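Local coordinates for protein D-lactate dehydrogenase (Fermentative) (Pseudomonas aeruginosa, PDB 6ABJ) that acts as a tetrameric, NAD-dependent D-lactate dehydrogenase, probably interconverting pyruvate and D-lactate in fermentation, at residues E173-I178 / S218-L223; I166-I171 / G202-L207; Q47-A52 / F283-S288. All blocks are in the same frame, centred on the assembly; numbering follows the deposited sequence.

Interaction 1: E173-I178 / S218-L223; sequences ETFARI and SLHCPL
F175 lays one face of its ring against S218 and H220, joining helix 170-181 to the end of strand 216-219 in the Rossmann-type NAD-binding domain. This is the helix-on-sheet packing of that fold, in which the helix following the glycine-rich turn covers the parallel sheet. With CG anti to the backbone N (chi1 174°), the ring descends from the helix onto the strand.

The tight part lies under the ring. Below its far half, F175 CE2 is 3.5 Å from S218 CB. Serine suits this place because its short side chain lets the phenyl group come close to the strand. V163, V165 and I129 also touch F175, and the apolar ring belongs in such buried surroundings. Nearer the root of the ring, H220 NE2 stands 3.6 Å from F175 CG. The two rings meet obliquely, their planes 37° apart and their centroids separated by 4.9 Å.

H220, equally close, is partly exposed and neighbours I171 and T248, two residues that bind NADH. On the solvent side of the helix, R177 reaches back instead to E173, with R177 NH2 3.0 Å from E173 OE2 in a salt bridge. Beneath the phenylalanine, H220 NE2 makes a weak, strongly bent hydrogen bond of 2.7 Å to S218 OG, and both atoms lie over the same face of the F175 ring.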
# COMPACT_ATOMS: atom_id res chain seq x y z
N GLU B 173 15.97 -19.98 -23.76
CA GLU B 173 16.45 -21.31 -23.40
C GLU B 173 16.67 -21.44 -21.90
O GLU B 173 16.35 -22.47 -21.28
CB GLU B 173 17.77 -21.64 -24.17
CG GLU B 173 18.34 -22.98 -23.76
CD GLU B 173 19.78 -23.27 -24.31
OE1 GLU B 173 20.14 -22.71 -25.37
OE2 GLU B 173 20.48 -24.07 -23.67
N THR B 174 17.26 -20.43 -21.31
CA THR B 174 17.52 -20.42 -19.89
C THR B 174 16.20 -20.48 -19.12
O THR B 174 16.04 -21.24 -18.15
CB THR B 174 18.29 -19.15 -19.49
OG1 THR B 174 19.46 -19.01 -20.33
CG2 THR B 174 18.70 -19.16 -18.02
N PHE B 175 15.25 -19.65 -19.55
CA PHE B 175 13.88 -19.69 -19.00
C PHE B 175 13.27 -21.08 -19.15
O PHE B 175 12.65 -21.67 -18.22
CB PHE B 175 13.06 -18.63 -19.73
CG PHE B 175 11.58 -18.65 -19.38
CD1 PHE B 175 11.17 -18.12 -18.18
CD2 PHE B 175 10.65 -19.30 -20.18
CE1 PHE B 175 9.80 -18.13 -17.82
CE2 PHE B 175 9.28 -19.35 -19.82
CZ PHE B 175 8.87 -18.74 -18.65
N ALA B 176 13.40 -21.64 -20.34
CA ALA B 176 12.82 -22.98 -20.58
C ALA B 176 13.38 -24.02 -19.62
O ALA B 176 12.62 -24.85 -19.07
CB ALA B 176 13.00 -23.40 -22.03
N ARG B 177 14.70 -24.00 -19.36
CA ARG B 177 15.31 -24.99 -18.49
C ARG B 177 14.79 -24.84 -17.06
O ARG B 177 14.52 -25.82 -16.34
CB ARG B 177 16.88 -24.85 -18.49
CG ARG B 177 17.62 -25.83 -17.56
CD ARG B 177 19.05 -26.22 -18.05
NE ARG B 177 19.63 -25.13 -18.82
CZ ARG B 177 19.78 -25.09 -20.15
NH1 ARG B 177 19.48 -26.10 -20.90
NH2 ARG B 177 20.24 -23.98 -20.72
N ILE B 178 14.66 -23.61 -16.60
CA ILE B 178 14.09 -23.41 -15.25
C ILE B 178 12.69 -23.95 -15.19
O ILE B 178 12.36 -24.65 -14.25
CB ILE B 178 14.06 -21.93 -14.86
CG1 ILE B 178 15.48 -21.38 -14.76
CG2 ILE B 178 13.43 -21.78 -13.49
CD1 ILE B 178 15.54 -19.87 -14.70
N SER B 218 5.62 -16.89 -22.59
CA SER B 218 6.62 -15.96 -22.18
C SER B 218 7.37 -15.52 -23.44
O SER B 218 7.76 -16.36 -24.20
CB SER B 218 7.59 -16.55 -21.17
OG SER B 218 8.44 -15.57 -20.65
N LEU B 219 7.51 -14.20 -23.63
CA LEU B 219 8.16 -13.66 -24.81
C LEU B 219 9.67 -13.47 -24.58
O LEU B 219 10.11 -12.77 -23.65
CB LEU B 219 7.54 -12.33 -25.20
CG LEU B 219 6.05 -12.35 -25.34
CD1 LEU B 219 5.42 -10.98 -25.57
CD2 LEU B 219 5.66 -13.22 -26.52
N HIS B 220 10.45 -14.08 -25.47
CA HIS B 220 11.88 -13.88 -25.48
C HIS B 220 12.48 -13.74 -26.89
O HIS B 220 13.66 -13.99 -27.06
CB HIS B 220 12.54 -15.05 -24.80
CG HIS B 220 12.03 -15.26 -23.41
ND1 HIS B 220 12.53 -14.60 -22.31
CD2 HIS B 220 11.04 -16.06 -22.96
CE1 HIS B 220 11.87 -14.99 -21.24
NE2 HIS B 220 10.98 -15.89 -21.61
N CYS B 221 11.69 -13.33 -27.87
CA CYS B 221 12.22 -13.17 -29.21
C CYS B 221 12.72 -11.73 -29.40
O CYS B 221 12.16 -10.79 -28.78
CB CYS B 221 11.15 -13.51 -30.22
SG CYS B 221 9.60 -12.59 -29.91
N PRO B 222 13.75 -11.54 -30.27
CA PRO B 222 14.16 -10.20 -30.67
C PRO B 222 13.04 -9.39 -31.29
O PRO B 222 12.10 -9.94 -31.93
CB PRO B 222 15.27 -10.49 -31.74
CG PRO B 222 15.86 -11.79 -31.28
CD PRO B 222 14.63 -12.58 -30.85
N LEU B 223 13.11 -8.08 -31.09
CA LEU B 223 12.17 -7.18 -31.75
C LEU B 223 12.65 -6.86 -33.18
O LEU B 223 13.76 -6.39 -33.36
CB LEU B 223 11.98 -5.87 -30.95
CG LEU B 223 11.20 -4.76 -31.67
CD1 LEU B 223 9.75 -5.15 -31.89
CD2 LEU B 223 11.30 -3.41 -30.93

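Interaction 2: I166-I171 / G202-L207; sequences IGTGQI and GRYLAL
T168 and Y204 meet through their hydroxyls, the threonine in the turn after strand 162-166 and the tyrosine on strand 203-204. The turn carries G167 and G169, consistent with the glycine-rich GxGxxG sequence of Rossmann dinucleotide-binding domains. G167 has backbone angles at which a CB would press on the preceding carbonyl O, so glycine fits here by necessity.

The T168 side chain points toward the tyrosine from its first bond. T168 CB already lies 3.5 Å from Y204 OH. At the branch, T168 CG2 packs 3.7 Å from that same oxygen and brushes the ring at CE2, while T168 OG1 takes the polar role, forming a hydrogen bond of 2.8 Å to Y204 OH. Its chi1 of 56° sets OG1 between the backbone N and the carbonyl carbon, from where it meets the tyrosine at the ring edge, in the plane of the ring. The two side chains approach from opposite directions. Y204 OH is also bonded to the backbone N of N194, so two partners grip the phenol oxygen. Tyrosine suits the site because its length carries a polar tip across from an outer strand. The backbone N of T168 bonds to D190, which binds NADH.

A second, purely apolar touch joins I166 CD1 and L207 CD1 at 3.7 Å, the two side chains crossing at about a right angle. Strand 185-189 runs between strands 162-166 and 203-204 in the parallel sheet, and T168 and Y204 both rest on its A188, while I166 lies under helix 207-213, which opens with L207 and also presses L210 and L211 against it.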
# COMPACT_ATOMS: atom_id res chain seq x y z
N ILE B 166 8.29 -18.27 -26.55
CA ILE B 166 8.37 -17.68 -27.84
C ILE B 166 9.76 -17.03 -27.97
O ILE B 166 10.03 -15.96 -27.40
CB ILE B 166 7.24 -16.67 -28.05
CG1 ILE B 166 5.92 -17.45 -28.04
CG2 ILE B 166 7.36 -15.93 -29.40
CD1 ILE B 166 4.74 -16.53 -28.08
N GLY B 167 10.62 -17.70 -28.74
CA GLY B 167 12.02 -17.23 -28.92
C GLY B 167 12.92 -18.04 -28.04
O GLY B 167 12.87 -17.95 -26.81
N THR B 168 13.75 -18.88 -28.67
CA THR B 168 14.57 -19.81 -27.93
C THR B 168 16.06 -19.53 -28.08
O THR B 168 16.87 -20.45 -28.00
CB THR B 168 14.24 -21.28 -28.24
OG1 THR B 168 14.35 -21.54 -29.67
CG2 THR B 168 12.82 -21.59 -27.78
N GLY B 169 16.38 -18.25 -28.19
CA GLY B 169 17.69 -17.73 -27.90
C GLY B 169 18.16 -17.99 -26.51
O GLY B 169 17.58 -18.76 -25.76
N GLN B 170 19.28 -17.37 -26.14
CA GLN B 170 19.87 -17.64 -24.84
C GLN B 170 18.88 -17.43 -23.61
O GLN B 170 18.85 -18.20 -22.69
CB GLN B 170 21.09 -16.74 -24.67
CG GLN B 170 22.39 -17.36 -25.17
CD GLN B 170 23.44 -17.17 -24.10
OE1 GLN B 170 24.08 -18.13 -23.68
NE2 GLN B 170 23.55 -15.94 -23.58
N ILE B 171 18.17 -16.34 -23.60
CA ILE B 171 17.31 -16.06 -22.43
C ILE B 171 16.14 -17.06 -22.46
O ILE B 171 15.83 -17.69 -21.44
CB ILE B 171 16.85 -14.60 -22.40
CG1 ILE B 171 18.04 -13.65 -22.30
CG2 ILE B 171 15.98 -14.40 -21.14
CD1 ILE B 171 17.70 -12.17 -22.46
N GLY B 202 11.41 -30.11 -24.47
CA GLY B 202 10.58 -29.12 -25.19
C GLY B 202 10.11 -29.54 -26.56
O GLY B 202 10.87 -30.15 -27.33
N ARG B 203 8.88 -29.19 -26.90
CA ARG B 203 8.27 -29.52 -28.21
C ARG B 203 8.14 -28.23 -29.01
O ARG B 203 7.41 -27.27 -28.60
CB ARG B 203 6.88 -30.08 -27.97
CG ARG B 203 6.53 -31.31 -28.76
CD ARG B 203 5.14 -31.40 -29.30
NE ARG B 203 4.04 -30.94 -28.43
CZ ARG B 203 2.98 -30.27 -28.89
NH1 ARG B 203 2.86 -29.97 -30.18
NH2 ARG B 203 2.01 -29.91 -28.10
N TYR B 204 8.73 -28.18 -30.20
CA TYR B 204 8.46 -27.05 -31.11
C TYR B 204 7.18 -27.25 -31.83
O TYR B 204 6.84 -28.38 -32.19
CB TYR B 204 9.62 -26.83 -32.14
CG TYR B 204 10.82 -26.12 -31.56
CD1 TYR B 204 11.83 -26.84 -30.97
CD2 TYR B 204 10.91 -24.74 -31.58
CE1 TYR B 204 12.93 -26.23 -30.48
CE2 TYR B 204 11.98 -24.11 -31.01
CZ TYR B 204 13.03 -24.86 -30.52
OH TYR B 204 14.15 -24.27 -29.96
N LEU B 205 6.46 -26.14 -32.07
CA LEU B 205 5.24 -26.14 -32.80
C LEU B 205 4.99 -24.79 -33.40
O LEU B 205 5.70 -23.85 -33.14
CB LEU B 205 4.04 -26.64 -31.98
CG LEU B 205 3.75 -26.22 -30.51
CD1 LEU B 205 4.56 -25.04 -29.93
CD2 LEU B 205 2.31 -26.18 -30.14
N ALA B 206 3.96 -24.68 -34.23
CA ALA B 206 3.58 -23.41 -34.79
C ALA B 206 3.16 -22.37 -33.71
O ALA B 206 2.60 -22.73 -32.68
CB ALA B 206 2.44 -23.61 -35.76
N LEU B 207 3.42 -21.09 -33.98
CA LEU B 207 3.13 -20.02 -33.05
C LEU B 207 1.66 -20.14 -32.62
O LEU B 207 1.36 -19.96 -31.43
CB LEU B 207 3.39 -18.66 -33.67
CG LEU B 207 3.05 -17.41 -32.94
CD1 LEU B 207 3.69 -17.37 -31.55
CD2 LEU B 207 3.42 -16.17 -33.72

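Interaction 3: Q47-A52 / F283-S288; sequences QAHLQA and FFEDRS
H49 overlaps the carboxylate of E285 with the NE2 corner of its imidazole, edge on and nearly coplanar. The ring and carboxylate planes differ by 23°, and E285 CD lies in the plane of the imidazole. H49 NE2 donates a hydrogen bond to E285 OE1, 2.6 Å long but weak, since its N-H...O angle is only 128°. The bend follows from the placing of the oxygen: E285 OE1 is displaced toward the neighbouring ring carbon and comes 2.9 Å from H49 CE1. The other oxygen, E285 OE2, remains 3.3 Å from H49 NE2.

A bend in the glutamate chain, chi2 103°, turns the carboxylate toward the histidine although the side chain does not start in that direction. Across the ring, H49 ND1 is hydrogen-bonded to S23 OG, so ND1 has the firmer partner and the weak bond to E285 adds a second at NE2. Histidine suits this position because its two nitrogens can serve partners on two sides. E285 CG lies over the centre of one face of the R287 guanidinium, 3.8 Å above its plane, and the positive charge may favour an ionised carboxylate.

Further along, D286 OD1 accepts from S288 N at 2.8 Å, forming an Asx turn, and accepts from S288 OG as well. The rings of F283 and of F148 of a second subunit meet at an angle, so this loop also faces the tetramer interface. The contact is thus a polar surface bridge, away from the NADH residues, between the loop linking strands 42-45 and 63-66 of the five-stranded parallel sheet and the loop between strand 268-273 of the seven-stranded NAD-binding sheet and helix 295-302.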
# COMPACT_ATOMS: atom_id res chain seq x y z
N GLN B 47 23.97 12.54 -11.02
CA GLN B 47 22.60 12.04 -10.97
C GLN B 47 21.71 12.60 -12.09
O GLN B 47 20.79 11.95 -12.54
CB GLN B 47 21.99 12.42 -9.62
CG GLN B 47 22.74 11.81 -8.46
CD GLN B 47 22.00 12.02 -7.16
OE1 GLN B 47 20.94 12.67 -7.13
NE2 GLN B 47 22.55 11.48 -6.07
N ALA B 48 21.95 13.82 -12.52
CA ALA B 48 21.03 14.44 -13.46
C ALA B 48 20.99 13.73 -14.79
O ALA B 48 21.97 13.16 -15.21
CB ALA B 48 21.42 15.89 -13.67
N HIS B 49 19.83 13.78 -15.44
CA HIS B 49 19.66 13.34 -16.81
C HIS B 49 20.50 14.15 -17.78
O HIS B 49 20.64 15.36 -17.64
CB HIS B 49 18.21 13.44 -17.28
CG HIS B 49 17.24 12.65 -16.46
ND1 HIS B 49 17.55 11.43 -15.89
CD2 HIS B 49 15.95 12.90 -16.14
CE1 HIS B 49 16.49 10.97 -15.24
NE2 HIS B 49 15.51 11.85 -15.38
N LEU B 50 20.99 13.48 -18.82
CA LEU B 50 21.55 14.19 -19.95
C LEU B 50 20.44 14.78 -20.82
O LEU B 50 19.49 14.10 -21.21
CB LEU B 50 22.40 13.23 -20.78
CG LEU B 50 22.97 13.83 -22.06
CD1 LEU B 50 23.95 14.95 -21.75
CD2 LEU B 50 23.63 12.72 -22.87
N GLN B 51 20.59 16.06 -21.14
CA GLN B 51 19.68 16.77 -22.02
C GLN B 51 20.40 18.09 -22.41
O GLN B 51 21.52 18.40 -21.90
CB GLN B 51 18.38 17.06 -21.25
CG GLN B 51 18.68 17.60 -19.85
CD GLN B 51 17.43 17.77 -19.03
OE1 GLN B 51 16.53 16.96 -19.11
NE2 GLN B 51 17.38 18.83 -18.23
N ALA B 52 19.76 18.87 -23.29
CA ALA B 52 20.38 20.08 -23.83
C ALA B 52 21.04 20.96 -22.74
O ALA B 52 22.21 21.36 -22.86
CB ALA B 52 19.37 20.89 -24.65
N PHE B 283 9.94 4.88 -17.50
CA PHE B 283 10.66 4.13 -16.55
C PHE B 283 11.92 4.81 -16.02
O PHE B 283 12.36 5.84 -16.50
CB PHE B 283 11.03 2.80 -17.14
CG PHE B 283 9.88 1.79 -17.32
CD1 PHE B 283 8.56 2.06 -16.99
CD2 PHE B 283 10.19 0.51 -17.77
CE1 PHE B 283 7.58 1.06 -17.17
CE2 PHE B 283 9.24 -0.45 -17.97
CZ PHE B 283 7.94 -0.20 -17.62
N PHE B 284 12.45 4.23 -14.96
CA PHE B 284 13.68 4.62 -14.31
C PHE B 284 13.60 5.93 -13.61
O PHE B 284 14.62 6.53 -13.35
CB PHE B 284 14.83 4.67 -15.34
CG PHE B 284 14.84 3.50 -16.28
CD1 PHE B 284 15.11 2.25 -15.79
CD2 PHE B 284 14.51 3.66 -17.62
CE1 PHE B 284 15.08 1.17 -16.63
CE2 PHE B 284 14.47 2.59 -18.47
CZ PHE B 284 14.78 1.34 -17.98
N GLU B 285 12.41 6.40 -13.33
CA GLU B 285 12.20 7.65 -12.65
C GLU B 285 11.02 7.50 -11.70
O GLU B 285 10.10 6.80 -12.03
CB GLU B 285 11.76 8.61 -13.72
CG GLU B 285 11.64 10.05 -13.27
CD GLU B 285 12.81 10.90 -13.74
OE1 GLU B 285 13.88 10.32 -14.07
OE2 GLU B 285 12.63 12.15 -13.81
N ASP B 286 11.03 8.20 -10.60
CA ASP B 286 9.90 8.28 -9.72
C ASP B 286 8.98 9.33 -10.21
O ASP B 286 9.25 10.51 -10.03
CB ASP B 286 10.31 8.57 -8.32
CG ASP B 286 9.14 8.69 -7.36
OD1 ASP B 286 7.96 8.56 -7.74
OD2 ASP B 286 9.42 8.98 -6.21
N ARG B 287 7.90 8.90 -10.86
CA ARG B 287 6.87 9.82 -11.35
C ARG B 287 5.61 9.85 -10.49
O ARG B 287 4.55 10.23 -10.95
CB ARG B 287 6.55 9.42 -12.79
CG ARG B 287 7.76 9.62 -13.71
CD ARG B 287 7.47 9.22 -15.15
NE ARG B 287 8.71 9.20 -15.94
CZ ARG B 287 9.34 10.29 -16.38
NH1 ARG B 287 8.86 11.50 -16.15
NH2 ARG B 287 10.46 10.15 -17.07
N SER B 288 5.76 9.58 -9.21
CA SER B 288 4.55 9.28 -8.41
C SER B 288 3.89 10.58 -7.95
O SER B 288 2.79 10.58 -7.53
CB SER B 288 4.94 8.41 -7.23
OG SER B 288 5.86 9.09 -6.43

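In the fold
Interactions 1 and 2 are neighbours in the NAD-binding domain, their centres 7 Å apart, and both draw on helix 170-181. Probable backbone hydrogen bonds tie strand 162-166 to the end of strand 216-219 and the residue that follows it, H220 N to I166 O at 2.7 Å and S218 O to I166 N at 3.1 Å. Together they border the NADH site, which is empty in this apo chain: interaction 2 holds Q170 and I171 and adjoins D190, while H220 of interaction 1 lies about 4 Å from T248, side chain to side chain. Interaction 3 sits across the chain's centre, its own centre about 30 Å from that of interaction 1 and 36 Å from that of interaction 2. In sequence it encloses both.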